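Local coordinates for TIR-NB-LRR type resistance protein RPV1 (Vitis rotundifolia, PDB 5KU7) that belongs to the TIR-NB-LRR class of plant disease-resistance proteins and is represented here by its TIR domain, a signalling module of immune receptors, at residues A73-R76 / W77-D80; L27-A30 / L31-G35; Q157-E160 / I161-I165; A136-E139 / A140-S144. All coordinates share one frame; numbering follows the deposited sequence.

Contact 1. Residues A73-R76 / W77-D80; sequences AHSR and WCLD
A73 meets the start of the helix through its backbone oxygen: CD1 of L79 lies 3.6 Å from A73 O, while CB of A73 comes only to 4.3 Å of L79 CD2. The same carbonyl oxygen is hydrogen-bonded to the hydroxyl of Y122, and F115 and A118 of helix 113-122 pack on the methyl group. Two residues on, S75 is the N-cap of helix 76-91. Its hydroxyl oxygen stands anti to the backbone N (chi1 162°), which swings it round to the first turn, and there OG accepts a nearly straight bond from C78 N at 3.1 Å (168° at the hydrogen). The capping bond thus gives a first-turn amide a side-chain acceptor. CB of S75 also rests against the thiol, 3.7 Å from C78 SG. The backbone of S75 takes part as well, since S75 O accepts from L79 N at 3.0 Å, the first i to i+4 bond from the cap. R76 continues the pattern with a short 2.7 Å bond from D80 N to R76 O. Beyond CB, the R76 chain leaves the turn and bends at chi3, and its NH2 makes a weak hydrogen bond to E48 O, as does W77 NE1. D80 turns its carboxylate to a salt bridge with K129 and a hydrogen bond from W133 NE1.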
ATOM      1  N   ALA A  73      -2.506 -19.819   1.694  1.00 45.20           N
ATOM      2  CA  ALA A  73      -2.875 -21.219   1.865  1.00 41.76           C
ATOM      3  C   ALA A  73      -3.003 -21.583   3.341  1.00 43.93           C
ATOM      4  O   ALA A  73      -3.470 -22.674   3.667  1.00 43.00           O
ATOM      5  CB  ALA A  73      -1.862 -22.134   1.177  1.00 37.97           C
ATOM      6  N   HIS A  74      -2.589 -20.682   4.232  1.00 39.42           N
ATOM      7  CA  HIS A  74      -2.723 -20.949   5.663  1.00 42.74           C
ATOM      8  C   HIS A  74      -4.145 -20.683   6.136  1.00 50.42           C
ATOM      9  O   HIS A  74      -4.444 -20.764   7.332  1.00 49.86           O
ATOM     10  CB  HIS A  74      -1.752 -20.112   6.487  1.00 41.74           C
ATOM     11  CG  HIS A  74      -0.353 -20.630   6.476  1.00 49.76           C
ATOM     12  ND1 HIS A  74       0.516 -20.410   5.427  1.00 49.90           N
ATOM     13  CD2 HIS A  74       0.328 -21.376   7.377  1.00 54.59           C
ATOM     14  CE1 HIS A  74       1.674 -20.983   5.693  1.00 53.87           C
ATOM     15  NE2 HIS A  74       1.586 -21.581   6.869  1.00 53.99           N
ATOM     16  N   SER A  75      -5.016 -20.312   5.208  1.00 47.48           N
ATOM     17  CA  SER A  75      -6.393 -20.088   5.575  1.00 45.96           C
ATOM     18  C   SER A  75      -7.270 -21.037   4.783  1.00 46.49           C
ATOM     19  O   SER A  75      -7.320 -20.975   3.559  1.00 41.77           O
ATOM     20  CB  SER A  75      -6.783 -18.630   5.346  1.00 44.60           C
ATOM     21  OG  SER A  75      -8.185 -18.479   5.291  1.00 51.91           O
ATOM     22  N   ARG A  76      -7.960 -21.919   5.498  1.00 53.45           N
ATOM     23  CA  ARG A  76      -8.845 -22.881   4.873  1.00 50.67           C
ATOM     24  C   ARG A  76      -9.944 -22.138   4.149  1.00 49.82           C
ATOM     25  O   ARG A  76     -10.353 -22.547   3.060  1.00 57.96           O
ATOM     26  CB  ARG A  76      -9.434 -23.852   5.898  1.00 53.78           C
ATOM     27  CG  ARG A  76      -8.401 -24.501   6.783  1.00 59.13           C
ATOM     28  CD  ARG A  76      -8.982 -25.666   7.566  1.00 66.46           C
ATOM     29  NE  ARG A  76     -10.277 -25.342   8.149  1.00 70.48           N
ATOM     30  CZ  ARG A  76     -10.456 -24.923   9.396  1.00 71.71           C
ATOM     31  NH1 ARG A  76      -9.412 -24.760  10.202  1.00 72.88           N
ATOM     32  NH2 ARG A  76     -11.682 -24.655   9.829  1.00 65.40           N
ATOM     33  N   TRP A  77     -10.406 -21.035   4.738  1.00 42.13           N
ATOM     34  CA  TRP A  77     -11.417 -20.209   4.086  1.00 37.96           C
ATOM     35  C   TRP A  77     -10.908 -19.706   2.746  1.00 39.46           C
ATOM     36  O   TRP A  77     -11.632 -19.780   1.754  1.00 40.73           O
ATOM     37  CB  TRP A  77     -11.841 -19.036   4.971  1.00 42.02           C
ATOM     38  CG  TRP A  77     -12.767 -19.423   6.094  1.00 56.95           C
ATOM     39  CD1 TRP A  77     -12.612 -20.462   6.973  1.00 66.55           C
ATOM     40  CD2 TRP A  77     -13.979 -18.756   6.475  1.00 65.04           C
ATOM     41  NE1 TRP A  77     -13.666 -20.494   7.867  1.00 69.16           N
ATOM     42  CE2 TRP A  77     -14.515 -19.456   7.586  1.00 70.65           C
ATOM     43  CE3 TRP A  77     -14.670 -17.639   5.983  1.00 64.59           C
ATOM     44  CZ2 TRP A  77     -15.708 -19.072   8.210  1.00 74.47           C
ATOM     45  CZ3 TRP A  77     -15.866 -17.261   6.605  1.00 65.54           C
ATOM     46  CH2 TRP A  77     -16.366 -17.977   7.708  1.00 72.38           C
ATOM     47  N   CYS A  78      -9.671 -19.201   2.697  1.00 35.70           N
ATOM     48  CA  CYS A  78      -9.099 -18.792   1.413  1.00 33.37           C
ATOM     49  C   CYS A  78      -9.113 -19.974   0.411  1.00 38.96           C
ATOM     50  O   CYS A  78      -9.510 -19.825  -0.761  1.00 32.43           O
ATOM     51  CB  CYS A  78      -7.670 -18.251   1.602  1.00 33.88           C
ATOM     52  SG  CYS A  78      -7.597 -16.557   2.339  1.00 41.28           S
ATOM     53  N   LEU A  79      -8.700 -21.152   0.877  1.00 36.40           N
ATOM     54  CA  LEU A  79      -8.623 -22.315  -0.009  1.00 40.19           C
ATOM     55  C   LEU A  79     -10.012 -22.749  -0.483  1.00 44.21           C
ATOM     56  O   LEU A  79     -10.204 -23.064  -1.662  1.00 50.14           O
ATOM     57  CB  LEU A  79      -7.892 -23.482   0.675  1.00 32.36           C
ATOM     58  CG  LEU A  79      -6.395 -23.249   0.844  1.00 39.24           C
ATOM     59  CD1 LEU A  79      -5.699 -24.442   1.450  1.00 42.56           C
ATOM     60  CD2 LEU A  79      -5.751 -22.896  -0.494  1.00 36.35           C
ATOM     61  N   ASP A  80     -10.977 -22.777   0.429  1.00 38.65           N
ATOM     62  CA  ASP A  80     -12.340 -23.172   0.056  1.00 43.59           C
ATOM     63  C   ASP A  80     -12.897 -22.136  -0.911  1.00 47.18           C
ATOM     64  O   ASP A  80     -13.618 -22.467  -1.847  1.00 46.53           O
ATOM     65  CB  ASP A  80     -13.231 -23.316   1.288  1.00 41.61           C
ATOM     66  CG  ASP A  80     -12.967 -24.598   2.043  1.00 50.23           C
ATOM     67  OD1 ASP A  80     -12.467 -25.566   1.422  1.00 49.31           O
ATOM     68  OD2 ASP A  80     -13.258 -24.648   3.259  1.00 59.82           O
TER

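Contact 2. Residues L27-A30 / L31-G35; sequences LYSA and LGRRG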
ATOM      1  N   LEU A  27      -5.800  -1.868  -4.173  1.00 27.97           N
ATOM      2  CA  LEU A  27      -6.311  -2.526  -5.384  1.00 31.49           C
ATOM      3  C   LEU A  27      -7.823  -2.349  -5.514  1.00 35.37           C
ATOM      4  O   LEU A  27      -8.368  -2.005  -6.581  1.00 34.43           O
ATOM      5  CB  LEU A  27      -5.966  -4.027  -5.372  1.00 28.61           C
ATOM      6  CG  LEU A  27      -6.457  -4.865  -6.556  1.00 33.60           C
ATOM      7  CD1 LEU A  27      -5.813  -4.395  -7.846  1.00 29.62           C
ATOM      8  CD2 LEU A  27      -6.145  -6.336  -6.336  1.00 30.38           C
ATOM      9  N   TYR A  28      -8.493  -2.622  -4.403  1.00 31.97           N
ATOM     10  CA  TYR A  28      -9.930  -2.494  -4.296  1.00 27.59           C
ATOM     11  C   TYR A  28     -10.381  -1.101  -4.691  1.00 28.16           C
ATOM     12  O   TYR A  28     -11.323  -0.918  -5.460  1.00 30.37           O
ATOM     13  CB  TYR A  28     -10.366  -2.819  -2.858  1.00 32.08           C
ATOM     14  CG  TYR A  28     -11.821  -2.545  -2.588  1.00 37.91           C
ATOM     15  CD1 TYR A  28     -12.814  -3.290  -3.228  1.00 40.38           C
ATOM     16  CD2 TYR A  28     -12.212  -1.531  -1.714  1.00 35.68           C
ATOM     17  CE1 TYR A  28     -14.162  -3.056  -2.988  1.00 41.06           C
ATOM     18  CE2 TYR A  28     -13.573  -1.289  -1.464  1.00 43.24           C
ATOM     19  CZ  TYR A  28     -14.541  -2.057  -2.113  1.00 43.98           C
ATOM     20  OH  TYR A  28     -15.888  -1.847  -1.895  1.00 45.16           O
ATOM     21  N   SER A  29      -9.711  -0.109  -4.132  1.00 28.28           N
ATOM     22  CA  SER A  29     -10.081   1.264  -4.407  1.00 31.60           C
ATOM     23  C   SER A  29      -9.805   1.598  -5.874  1.00 33.08           C
ATOM     24  O   SER A  29     -10.620   2.254  -6.521  1.00 31.26           O
ATOM     25  CB  SER A  29      -9.316   2.204  -3.476  1.00 38.14           C
ATOM     26  OG  SER A  29      -9.606   3.555  -3.765  1.00 51.23           O
ATOM     27  N   ALA A  30      -8.675   1.121  -6.406  1.00 31.40           N
ATOM     28  CA  ALA A  30      -8.334   1.367  -7.816  1.00 30.92           C
ATOM     29  C   ALA A  30      -9.379   0.764  -8.753  1.00 32.11           C
ATOM     30  O   ALA A  30      -9.740   1.377  -9.758  1.00 34.84           O
ATOM     31  CB  ALA A  30      -6.952   0.813  -8.140  1.00 31.09           C
ATOM     32  N   LEU A  31      -9.864  -0.438  -8.428  1.00 32.73           N
ATOM     33  CA  LEU A  31     -10.878  -1.092  -9.270  1.00 31.69           C
ATOM     34  C   LEU A  31     -12.142  -0.249  -9.319  1.00 32.79           C
ATOM     35  O   LEU A  31     -12.738  -0.062 -10.380  1.00 32.54           O
ATOM     36  CB  LEU A  31     -11.199  -2.496  -8.754  1.00 33.23           C
ATOM     37  CG  LEU A  31     -10.049  -3.503  -8.880  1.00 31.11           C
ATOM     38  CD1 LEU A  31     -10.348  -4.693  -7.994  1.00 29.43           C
ATOM     39  CD2 LEU A  31      -9.845  -3.947 -10.342  1.00 35.01           C
ATOM     40  N   GLY A  32     -12.553   0.243  -8.153  1.00 33.91           N
ATOM     41  CA  GLY A  32     -13.753   1.049  -8.058  1.00 31.60           C
ATOM     42  C   GLY A  32     -13.648   2.293  -8.908  1.00 34.71           C
ATOM     43  O   GLY A  32     -14.607   2.676  -9.566  1.00 38.11           O
ATOM     44  N   ARG A  33     -12.476   2.917  -8.907  1.00 33.50           N
ATOM     45  CA  ARG A  33     -12.268   4.125  -9.691  1.00 40.53           C
ATOM     46  C   ARG A  33     -12.504   3.899 -11.180  1.00 42.74           C
ATOM     47  O   ARG A  33     -12.840   4.833 -11.902  1.00 42.96           O
ATOM     48  CB  ARG A  33     -10.858   4.685  -9.453  1.00 38.52           C
ATOM     49  CG  ARG A  33     -10.725   5.391  -8.110  1.00 37.83           C
ATOM     50  CD  ARG A  33      -9.496   6.308  -8.062  1.00 35.83           C
ATOM     51  NE  ARG A  33      -8.254   5.555  -8.203  1.00 37.01           N
ATOM     52  CZ  ARG A  33      -7.657   4.922  -7.202  1.00 36.77           C
ATOM     53  NH1 ARG A  33      -8.192   4.958  -5.976  1.00 38.08           N
ATOM     54  NH2 ARG A  33      -6.531   4.256  -7.420  1.00 34.06           N
ATOM     55  N   ARG A  34     -12.317   2.662 -11.633  1.00 42.27           N
ATOM     56  CA  ARG A  34     -12.476   2.323 -13.045  1.00 42.38           C
ATOM     57  C   ARG A  34     -13.880   1.809 -13.337  1.00 43.41           C
ATOM     58  O   ARG A  34     -14.144   1.285 -14.409  1.00 44.95           O
ATOM     59  CB  ARG A  34     -11.436   1.277 -13.467  1.00 45.67           C
ATOM     60  CG  ARG A  34     -10.113   1.878 -13.874  1.00 45.40           C
ATOM     61  CD  ARG A  34      -8.976   0.898 -13.661  1.00 54.90           C
ATOM     62  NE  ARG A  34      -7.667   1.492 -13.952  1.00 60.97           N
ATOM     63  CZ  ARG A  34      -6.896   2.098 -13.048  1.00 55.80           C
ATOM     64  NH1 ARG A  34      -7.285   2.202 -11.770  1.00 51.93           N
ATOM     65  NH2 ARG A  34      -5.728   2.600 -13.420  1.00 51.56           N
ATOM     66  N   GLY A  35     -14.774   1.931 -12.367  1.00 40.63           N
ATOM     67  CA  GLY A  35     -16.144   1.495 -12.553  1.00 40.21           C
ATOM     68  C   GLY A  35     -16.292  -0.012 -12.519  1.00 39.62           C
ATOM     69  O   GLY A  35     -17.317  -0.557 -12.928  1.00 44.15           O
TER
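R33 reaches back over the preceding turn of helix 23-33, and its side chain can be followed atom by atom. CB lies 3.5 Å from A30 O, and CG sits at the same distance from S29 O. The chain then bends at chi3 (-63°), which folds the guanidinium back along the helix, one face turned to S29 O and A30 CA. At the tip the two nitrogens part: NH1 comes within 3.0 Å of S29 OG, while NH2 lies against alanine, 3.5 Å from A30 CB. R34, extended from CG to NE, instead presents an edge, its NH1 donating to A30 O at 3.3 Å; the oxygen lies in the guanidinium plane, yet the donor stands 49° out of the carbonyl plane. R34 N adds a weak bond to the same oxygen. The helix ends in a Schellman motif in which G35, with positive phi, is the C-prime residue. On the inner side CD1 of L31 meets CG of L27 at 4.2 Å. L27 packs on strands 8-14 and 61-68, L31 on strand 38-39, and A30 on I158 of helix 154-175, where N163 accepts from R34 NE; outward, S29 packs on S155 of the second subunit.

Contact 3. Residues Q157-E160 / I161-I165; sequences QIKE and ITNSI
I161, T162, N163 and S164 each donate their backbone N-H to the carbonyl oxygen four residues earlier, the shortest of these bonds running from T162 N to I158 O at 2.9 Å. This is regular alpha-helix within 154-175, the last helix of the TIR domain's parallel alpha/beta fold. I161 lays its longer branch back over the preceding turn: CG1, anti to the carbonyl carbon (chi1 -68°), approaches Q157 O to 3.2 Å, and CD1 continues alongside the same oxygen. The branch packs in the interior against strands 95-101 and 146-148. T162 brings both of its branches to one carbonyl. Its OG1 is modelled as a second donor to I158 O, though its position is less certain because of a close approach to another atom, and CG2 of T162 comes to 3.3 Å from I158 O. That methyl group also touches I158, CG2 to CG2 at 4.1 Å. Across from T162 lie L27 and L31 of helix 23-33. Towards solvent, K159 and N163 lie side by side and point the same way. With OD1 of N163 already engaged by R34 after helix 23-33, its ND2 rests on the aliphatic part of the lysine, 3.7 Å from K159 CG.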
ATOM      1  N   GLN A 157       2.140  -0.704 -10.317  1.00 33.97           N
ATOM      2  CA  GLN A 157       1.784  -2.107 -10.385  1.00 37.09           C
ATOM      3  C   GLN A 157       0.281  -2.240 -10.404  1.00 33.76           C
ATOM      4  O   GLN A 157      -0.269  -2.964 -11.212  1.00 35.51           O
ATOM      5  CB  GLN A 157       2.357  -2.880  -9.196  1.00 31.15           C
ATOM      6  CG  GLN A 157       3.877  -3.104  -9.277  1.00 29.11           C
ATOM      7  CD  GLN A 157       4.401  -3.717  -7.996  1.00 36.00           C
ATOM      8  OE1 GLN A 157       3.956  -3.359  -6.898  1.00 43.77           O
ATOM      9  NE2 GLN A 157       5.303  -4.677  -8.120  1.00 33.65           N
ATOM     10  N   ILE A 158      -0.375  -1.505  -9.520  1.00 36.83           N
ATOM     11  CA  ILE A 158      -1.823  -1.551  -9.410  1.00 35.83           C
ATOM     12  C   ILE A 158      -2.529  -0.933 -10.620  1.00 37.86           C
ATOM     13  O   ILE A 158      -3.541  -1.456 -11.081  1.00 23.65           O
ATOM     14  CB  ILE A 158      -2.303  -0.828  -8.140  1.00 34.42           C
ATOM     15  CG1 ILE A 158      -1.967  -1.662  -6.905  1.00 33.74           C
ATOM     16  CG2 ILE A 158      -3.801  -0.542  -8.233  1.00 24.79           C
ATOM     17  CD1 ILE A 158      -2.688  -1.215  -5.660  1.00 28.11           C
ATOM     18  N   LYS A 159      -2.019   0.192 -11.109  1.00 34.19           N
ATOM     19  CA  LYS A 159      -2.607   0.823 -12.284  1.00 37.90           C
ATOM     20  C   LYS A 159      -2.541  -0.125 -13.478  1.00 38.88           C
ATOM     21  O   LYS A 159      -3.490  -0.246 -14.261  1.00 39.46           O
ATOM     22  CB  LYS A 159      -1.895   2.142 -12.610  1.00 42.25           C
ATOM     23  CG  LYS A 159      -2.413   2.841 -13.870  1.00 52.81           C
ATOM     24  CD  LYS A 159      -1.629   4.124 -14.187  1.00 65.24           C
ATOM     25  CE  LYS A 159      -0.227   3.818 -14.727  1.00 73.50           C
ATOM     26  NZ  LYS A 159       0.471   5.030 -15.268  1.00 82.58           N
ATOM     27  N   GLU A 160      -1.419  -0.817 -13.600  1.00 35.70           N
ATOM     28  CA  GLU A 160      -1.224  -1.736 -14.706  1.00 39.62           C
ATOM     29  C   GLU A 160      -2.228  -2.913 -14.634  1.00 43.28           C
ATOM     30  O   GLU A 160      -2.887  -3.249 -15.616  1.00 34.15           O
ATOM     31  CB  GLU A 160       0.216  -2.230 -14.701  1.00 43.04           C
ATOM     32  CG  GLU A 160       0.446  -3.442 -15.540  1.00 53.64           C
ATOM     33  CD  GLU A 160       1.899  -3.827 -15.582  1.00 67.85           C
ATOM     34  OE1 GLU A 160       2.735  -3.058 -15.041  1.00 65.54           O
ATOM     35  OE2 GLU A 160       2.195  -4.896 -16.158  1.00 77.36           O
ATOM     36  N   ILE A 161      -2.369  -3.496 -13.450  1.00 43.56           N
ATOM     37  CA  ILE A 161      -3.296  -4.591 -13.222  1.00 38.54           C
ATOM     38  C   ILE A 161      -4.749  -4.197 -13.496  1.00 36.53           C
ATOM     39  O   ILE A 161      -5.504  -4.899 -14.187  1.00 26.62           O
ATOM     40  CB  ILE A 161      -3.174  -5.088 -11.773  1.00 37.85           C
ATOM     41  CG1 ILE A 161      -1.819  -5.769 -11.563  1.00 29.53           C
ATOM     42  CG2 ILE A 161      -4.337  -6.023 -11.411  1.00 36.01           C
ATOM     43  CD1 ILE A 161      -1.441  -5.903 -10.113  1.00 30.14           C
ATOM     44  N   THR A 162      -5.154  -3.066 -12.953  1.00 33.31           N
ATOM     45  CA  THR A 162      -6.546  -2.705 -13.075  1.00 37.01           C
ATOM     46  C   THR A 162      -6.885  -2.227 -14.494  1.00 41.86           C
ATOM     47  O   THR A 162      -8.035  -2.346 -14.928  1.00 40.16           O
ATOM     48  CB  THR A 162      -6.915  -1.657 -12.039  1.00 36.89           C
ATOM     49  OG1 THR A 162      -6.068  -0.530 -12.215  1.00 34.18           O
ATOM     50  CG2 THR A 162      -6.677  -2.207 -10.631  1.00 32.88           C
ATOM     51  N   ASN A 163      -5.887  -1.720 -15.220  1.00 39.93           N
ATOM     52  CA  ASN A 163      -6.086  -1.322 -16.615  1.00 36.13           C
ATOM     53  C   ASN A 163      -6.337  -2.530 -17.491  1.00 34.53           C
ATOM     54  O   ASN A 163      -7.248  -2.538 -18.315  1.00 31.08           O
ATOM     55  CB  ASN A 163      -4.869  -0.579 -17.163  1.00 33.42           C
ATOM     56  CG  ASN A 163      -4.895   0.895 -16.857  1.00 37.71           C
ATOM     57  OD1 ASN A 163      -5.924   1.439 -16.458  1.00 46.54           O
ATOM     58  ND2 ASN A 163      -3.763   1.560 -17.068  1.00 41.14           N
ATOM     59  N   SER A 164      -5.511  -3.549 -17.294  1.00 30.52           N
ATOM     60  CA  SER A 164      -5.651  -4.817 -17.984  1.00 38.64           C
ATOM     61  C   SER A 164      -6.988  -5.506 -17.653  1.00 40.44           C
ATOM     62  O   SER A 164      -7.689  -5.970 -18.554  1.00 46.81           O
ATOM     63  CB  SER A 164      -4.471  -5.722 -17.624  1.00 35.90           C
ATOM     64  OG  SER A 164      -4.668  -7.033 -18.112  1.00 45.94           O
ATOM     65  N   ILE A 165      -7.366  -5.512 -16.375  1.00 37.79           N
ATOM     66  CA  ILE A 165      -8.635  -6.116 -15.952  1.00 35.87           C
ATOM     67  C   ILE A 165      -9.814  -5.362 -16.556  1.00 36.05           C
ATOM     68  O   ILE A 165     -10.802  -5.965 -16.994  1.00 37.01           O
ATOM     69  CB  ILE A 165      -8.766  -6.146 -14.407  1.00 33.44           C
ATOM     70  CG1 ILE A 165      -7.777  -7.149 -13.819  1.00 34.49           C
ATOM     71  CG2 ILE A 165     -10.180  -6.544 -13.972  1.00 28.25           C
ATOM     72  CD1 ILE A 165      -7.784  -7.159 -12.307  1.00 36.00           C
TER

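Contact 4. Residues A136-E139 / A140-S144; sequences ALTE and AANLS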
ATOM      1  N   ALA A 136      -6.818 -26.667  -6.999  1.00 49.97           N
ATOM      2  CA  ALA A 136      -7.277 -25.295  -7.210  1.00 50.40           C
ATOM      3  C   ALA A 136      -6.109 -24.286  -7.230  1.00 52.12           C
ATOM      4  O   ALA A 136      -6.115 -23.330  -8.016  1.00 45.47           O
ATOM      5  CB  ALA A 136      -8.287 -24.922  -6.161  1.00 43.05           C
ATOM      6  N   LEU A 137      -5.121 -24.500  -6.363  1.00 56.56           N
ATOM      7  CA  LEU A 137      -3.918 -23.671  -6.354  1.00 53.25           C
ATOM      8  C   LEU A 137      -3.165 -23.823  -7.664  1.00 51.95           C
ATOM      9  O   LEU A 137      -2.840 -22.836  -8.323  1.00 54.89           O
ATOM     10  CB  LEU A 137      -3.003 -24.039  -5.186  1.00 45.46           C
ATOM     11  CG  LEU A 137      -3.467 -23.593  -3.804  1.00 48.15           C
ATOM     12  CD1 LEU A 137      -2.582 -24.214  -2.729  1.00 50.85           C
ATOM     13  CD2 LEU A 137      -3.482 -22.066  -3.693  1.00 41.79           C
ATOM     14  N   THR A 138      -2.921 -25.075  -8.044  1.00 48.70           N
ATOM     15  CA  THR A 138      -2.142 -25.395  -9.234  1.00 49.58           C
ATOM     16  C   THR A 138      -2.780 -24.851 -10.510  1.00 54.58           C
ATOM     17  O   THR A 138      -2.093 -24.280 -11.361  1.00 60.69           O
ATOM     18  CB  THR A 138      -1.965 -26.921  -9.370  1.00 50.29           C
ATOM     19  OG1 THR A 138      -1.355 -27.433  -8.182  1.00 58.21           O
ATOM     20  CG2 THR A 138      -1.088 -27.272 -10.576  1.00 46.75           C
ATOM     21  N   GLU A 139      -4.091 -25.027 -10.643  1.00 55.16           N
ATOM     22  CA  GLU A 139      -4.822 -24.484 -11.788  1.00 56.34           C
ATOM     23  C   GLU A 139      -4.789 -22.948 -11.806  1.00 59.93           C
ATOM     24  O   GLU A 139      -4.475 -22.327 -12.825  1.00 55.61           O
ATOM     25  CB  GLU A 139      -6.269 -24.988 -11.785  1.00 55.54           C
ATOM     26  CG  GLU A 139      -6.397 -26.474 -12.109  1.00 62.31           C
ATOM     27  CD  GLU A 139      -7.834 -26.940 -12.192  1.00 69.99           C
ATOM     28  OE1 GLU A 139      -8.744 -26.109 -12.016  1.00 72.97           O
ATOM     29  OE2 GLU A 139      -8.058 -28.140 -12.456  1.00 79.31           O
ATOM     30  N   ALA A 140      -5.106 -22.342 -10.665  1.00 61.62           N
ATOM     31  CA  ALA A 140      -5.169 -20.890 -10.566  1.00 49.27           C
ATOM     32  C   ALA A 140      -3.831 -20.247 -10.940  1.00 44.33           C
ATOM     33  O   ALA A 140      -3.808 -19.210 -11.598  1.00 39.21           O
ATOM     34  CB  ALA A 140      -5.574 -20.485  -9.179  1.00 39.02           C
ATOM     35  N   ALA A 141      -2.731 -20.872 -10.528  1.00 43.81           N
ATOM     36  CA  ALA A 141      -1.400 -20.305 -10.735  1.00 50.05           C
ATOM     37  C   ALA A 141      -0.924 -20.449 -12.181  1.00 58.82           C
ATOM     38  O   ALA A 141       0.071 -19.839 -12.576  1.00 65.47           O
ATOM     39  CB  ALA A 141      -0.401 -20.957  -9.793  1.00 48.99           C
ATOM     40  N   ASN A 142      -1.627 -21.260 -12.970  1.00 58.94           N
ATOM     41  CA  ASN A 142      -1.275 -21.416 -14.378  1.00 53.99           C
ATOM     42  C   ASN A 142      -2.077 -20.493 -15.266  1.00 51.93           C
ATOM     43  O   ASN A 142      -1.891 -20.477 -16.474  1.00 62.56           O
ATOM     44  CB  ASN A 142      -1.477 -22.851 -14.841  1.00 60.13           C
ATOM     45  CG  ASN A 142      -0.230 -23.683 -14.701  1.00 71.39           C
ATOM     46  OD1 ASN A 142      -0.098 -24.474 -13.773  1.00 76.13           O
ATOM     47  ND2 ASN A 142       0.697 -23.510 -15.630  1.00 81.34           N
ATOM     48  N   LEU A 143      -2.963 -19.715 -14.661  1.00 45.74           N
ATOM     49  CA  LEU A 143      -3.666 -18.680 -15.396  1.00 46.70           C
ATOM     50  C   LEU A 143      -2.702 -17.520 -15.540  1.00 49.51           C
ATOM     51  O   LEU A 143      -1.889 -17.286 -14.650  1.00 57.09           O
ATOM     52  CB  LEU A 143      -4.932 -18.264 -14.660  1.00 42.40           C
ATOM     53  CG  LEU A 143      -5.903 -19.408 -14.363  1.00 47.55           C
ATOM     54  CD1 LEU A 143      -7.059 -18.895 -13.530  1.00 58.15           C
ATOM     55  CD2 LEU A 143      -6.403 -19.994 -15.664  1.00 47.17           C
ATOM     56  N   SER A 144      -2.777 -16.787 -16.642  1.00 52.07           N
ATOM     57  CA  SER A 144      -1.844 -15.686 -16.835  1.00 60.50           C
ATOM     58  C   SER A 144      -2.179 -14.562 -15.866  1.00 58.25           C
ATOM     59  O   SER A 144      -3.322 -14.103 -15.792  1.00 62.61           O
ATOM     60  CB  SER A 144      -1.858 -15.174 -18.278  1.00 64.84           C
ATOM     61  OG  SER A 144      -3.052 -14.480 -18.571  1.00 67.43           O
TER
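A136 and L137 receive the final regular backbone bonds of helix 130-141: A140 N donates to A136 O at 3.0 Å, and A141 N donates to L137 O at the same distance. After them the pattern tightens. N142 N keeps a weak 3.5 Å bond to T138 O and makes a shorter one to E139 O at 3.0 Å, three residues back, from well above that carbonyl plane. This shift from i to i+4 towards i to i+3 spacing is how the helix runs out before the chain passes on to strand 146-148 of the parallel TIR sheet, so the contact illustrates a helix end within an alpha/beta fold. Packing on neighbouring elements makes the second group. A140 and L137 both touch F68 of strand 61-68, and A136 meets V83 of helix 76-91. A141 lies against V108 of helix 105-110 and F100 of strand 95-101. L143, just past the helix, rests on V96 and P98 of that strand, its CG also coming to 3.6 Å from E139 O. The third group is polar. T138 OG1 lies within bonding distance of both R134 O, on its own helix, and R109 O, which must share its single proton, and of Q111 NE2. E139 OE1 has a long, weak ion pair with K90 NZ.

Overall arrangement
All four contacts are local, yet they sample different parts of four helices: a start (contact 1), a regular run (contact 3) and two ends (contacts 2 and 4). Each is partly buried. Contacts 2 and 3 hold adjoining helices, their centres 10 Å apart, touching through packing and one probable hydrogen bond; both also reach the second subunit, whereas contacts 1 and 4 touch no other chain. Contact 1 lies across the chain's centre from contacts 2 and 3, contact 4 across from contact 2, and L79 packs on L137 between contacts 1 and 4. A serine hydroxyl caps the helix of contact 1, contact 2 ends on glycine, and contact 4 ends with its backbone bonding shifting to closer spacing.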